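Local coordinates for dual specificity protein phosphatase 8 (Homo sapiens, PDB 4JMK) that probably dephosphorylates phosphotyrosine, phosphoserine and phosphothreonine in proteins, and so probably restrains mitogen-activated protein kinases through its dual specificity phosphatase domain, at residues Tyr31-Ser36 against Met51-Asn56. The protein carries 1 engineered substitution. Residues are numbered along the deposited sequence; the frame is centred on the assembly and turned at random.
Sequences YVLNAS and MRVPIN
The guanidinium of R52 and the side-chain amide of N34 lie side by side on one face of the sheet, their planes turned 57° apart. They sit on the parallel strands 29-34 and 50-52, at one border of the mixed sheet of the dual specificity phosphatase domain. The O of S36 sits at the guanidinium edge, 3° out of its plane, and accepts a hydrogen bond from R52 NH1 (2.9 Å). This NH1 stands well above the carbonyl plane of S36. The ND2 of N34 approaches the guanidinium obliquely; both groups are donors, and the backbone O of C39 takes a bond from each. The R52 chain leaves the backbone extended and then bends at chi3 (-59°), which brings NH1 back toward S36 O. With an alanine here, the guanidinium is gone, and S36 O is likely to lose this NH1 donor, while C39 O would keep N34 ND2 as one of the two donors described.

Between the strands M51 N bonds to V32 O, N34 N to M51 O (2.9 Å, nearly straight), and V53 N to N34 O. R52 CA also makes a CA-H...O contact with N34 O.

On the other face L33 and M51 point the same way. L33 CD1 packs against M51 CG at 3.6 Å, and V53 CG2 touches the same methyl from further along. Helix 67-79 covers this cluster through F73 and S70.

Beyond the strands A35 lies close to S88, an engineered residue at the predicted phosphocysteine position, so the paired chains run up to the probable active site. S36 OG gives its proton to N34 OD1 at 2.7 Å, in the carbonyl plane and on a lone pair.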
loop_
_atom_site.group_PDB
_atom_site.type_symbol
_atom_site.label_atom_id
_atom_site.label_comp_id
_atom_site.label_asym_id
_atom_site.label_seq_id
_atom_site.Cartn_x
_atom_site.Cartn_y
_atom_site.Cartn_z
ATOM N N TYR A 31 10.753 -6.162 4.175
ATOM C CA TYR A 31 10.077 -4.915 4.558
ATOM C C TYR A 31 8.573 -5.131 4.697
ATOM O O TYR A 31 7.969 -5.838 3.880
ATOM C CB TYR A 31 10.270 -3.852 3.474
ATOM C CG TYR A 31 11.596 -3.130 3.498
ATOM C CD1 TYR A 31 12.760 -3.756 3.079
ATOM C CD2 TYR A 31 11.672 -1.807 3.903
ATOM C CE1 TYR A 31 13.964 -3.084 3.075
ATOM C CE2 TYR A 31 12.869 -1.127 3.905
ATOM C CZ TYR A 31 14.008 -1.769 3.492
ATOM O OH TYR A 31 15.202 -1.092 3.494
ATOM N N VAL A 32 7.977 -4.484 5.693
ATOM C CA VAL A 32 6.536 -4.601 5.960
ATOM C C VAL A 32 5.891 -3.246 6.230
ATOM O O VAL A 32 6.334 -2.490 7.115
ATOM C CB VAL A 32 6.243 -5.509 7.171
ATOM C CG1 VAL A 32 4.729 -5.448 7.540
ATOM C CG2 VAL A 32 6.657 -6.954 6.871
ATOM N N LEU A 33 4.842 -2.946 5.464
ATOM C CA LEU A 33 3.997 -1.782 5.708
ATOM C C LEU A 33 2.654 -2.294 6.211
ATOM O O LEU A 33 1.902 -2.928 5.471
ATOM C CB LEU A 33 3.816 -0.966 4.421
ATOM C CG LEU A 33 3.086 0.372 4.515
ATOM C CD1 LEU A 33 3.643 1.214 5.597
ATOM C CD2 LEU A 33 3.185 1.123 3.173
ATOM N N ASN A 34 2.374 -2.022 7.478
ATOM C CA ASN A 34 1.234 -2.581 8.197
ATOM C C ASN A 34 0.189 -1.490 8.349
ATOM O O ASN A 34 0.371 -0.553 9.141
ATOM C CB ASN A 34 1.743 -3.034 9.568
ATOM C CG ASN A 34 0.663 -3.625 10.452
ATOM O OD1 ASN A 34 -0.523 -3.329 10.311
ATOM N ND2 ASN A 34 1.087 -4.434 11.415
ATOM N N ALA A 35 -0.899 -1.603 7.587
ATOM C CA ALA A 35 -1.942 -0.580 7.594
ATOM C C ALA A 35 -3.068 -1.025 8.505
ATOM O O ALA A 35 -4.101 -1.503 8.035
ATOM C CB ALA A 35 -2.466 -0.346 6.181
ATOM N N SER A 36 -2.854 -0.891 9.812
ATOM C CA SER A 36 -3.830 -1.324 10.810
ATOM C C SER A 36 -3.389 -0.859 12.186
ATOM O O SER A 36 -2.231 -0.480 12.367
ATOM C CB SER A 36 -3.919 -2.846 10.835
ATOM O OG SER A 36 -2.850 -3.374 11.612
ATOM N N MET A 51 6.951 -0.277 9.025
ATOM C CA MET A 51 6.210 0.972 9.203
ATOM C C MET A 51 4.744 0.673 9.443
ATOM O O MET A 51 4.150 -0.128 8.720
ATOM C CB MET A 51 6.345 1.868 7.971
ATOM C CG MET A 51 5.448 3.114 8.039
ATOM S SD MET A 51 5.556 4.116 6.543
ATOM C CE MET A 51 4.193 5.264 6.815
ATOM N N ARG A 52 4.159 1.308 10.455
ATOM C CA ARG A 52 2.722 1.171 10.709
ATOM C C ARG A 52 1.967 2.401 10.203
ATOM O O ARG A 52 2.412 3.528 10.416
ATOM C CB ARG A 52 2.446 0.986 12.208
ATOM C CG ARG A 52 0.947 0.784 12.542
ATOM C CD ARG A 52 0.686 0.431 14.024
ATOM N NE ARG A 52 1.359 -0.799 14.448
ATOM C CZ ARG A 52 0.878 -2.030 14.266
ATOM N NH1 ARG A 52 -0.295 -2.220 13.661
ATOM N NH2 ARG A 52 1.564 -3.077 14.697
ATOM N N VAL A 53 0.846 2.169 9.521
ATOM C CA VAL A 53 -0.146 3.217 9.253
ATOM C C VAL A 53 -1.350 2.893 10.130
ATOM O O VAL A 53 -2.148 2.008 9.799
ATOM C CB VAL A 53 -0.573 3.245 7.779
ATOM C CG1 VAL A 53 -1.654 4.318 7.554
ATOM C CG2 VAL A 53 0.623 3.516 6.906
ATOM N N PRO A 54 -1.459 3.582 11.276
ATOM C CA PRO A 54 -2.388 3.200 12.341
ATOM C C PRO A 54 -3.830 3.603 12.037
ATOM O O PRO A 54 -4.337 4.573 12.601
ATOM C CB PRO A 54 -1.846 3.965 13.556
ATOM C CG PRO A 54 -1.242 5.204 12.971
ATOM C CD PRO A 54 -0.680 4.788 11.623
ATOM N N ILE A 55 -4.488 2.852 11.159
ATOM C CA ILE A 55 -5.859 3.182 10.768
ATOM C C ILE A 55 -6.815 1.992 10.854
ATOM O O ILE A 55 -6.426 0.847 10.615
ATOM C CB ILE A 55 -5.908 3.755 9.332
ATOM C CG1 ILE A 55 -5.352 2.736 8.326
ATOM C CG2 ILE A 55 -5.141 5.067 9.256
ATOM C CD1 ILE A 55 -5.435 3.179 6.872
ATOM N N ASN A 56 -8.071 2.287 11.181
ATOM C CA ASN A 56 -9.148 1.303 11.219
ATOM C C ASN A 56 -9.859 1.239 9.860
ATOM O O ASN A 56 -9.810 2.202 9.099
ATOM C CB ASN A 56 -10.136 1.714 12.321
ATOM C CG ASN A 56 -11.155 0.636 12.641
ATOM O OD1 ASN A 56 -12.359 0.829 12.458
ATOM N ND2 ASN A 56 -10.678 -0.501 13.129
#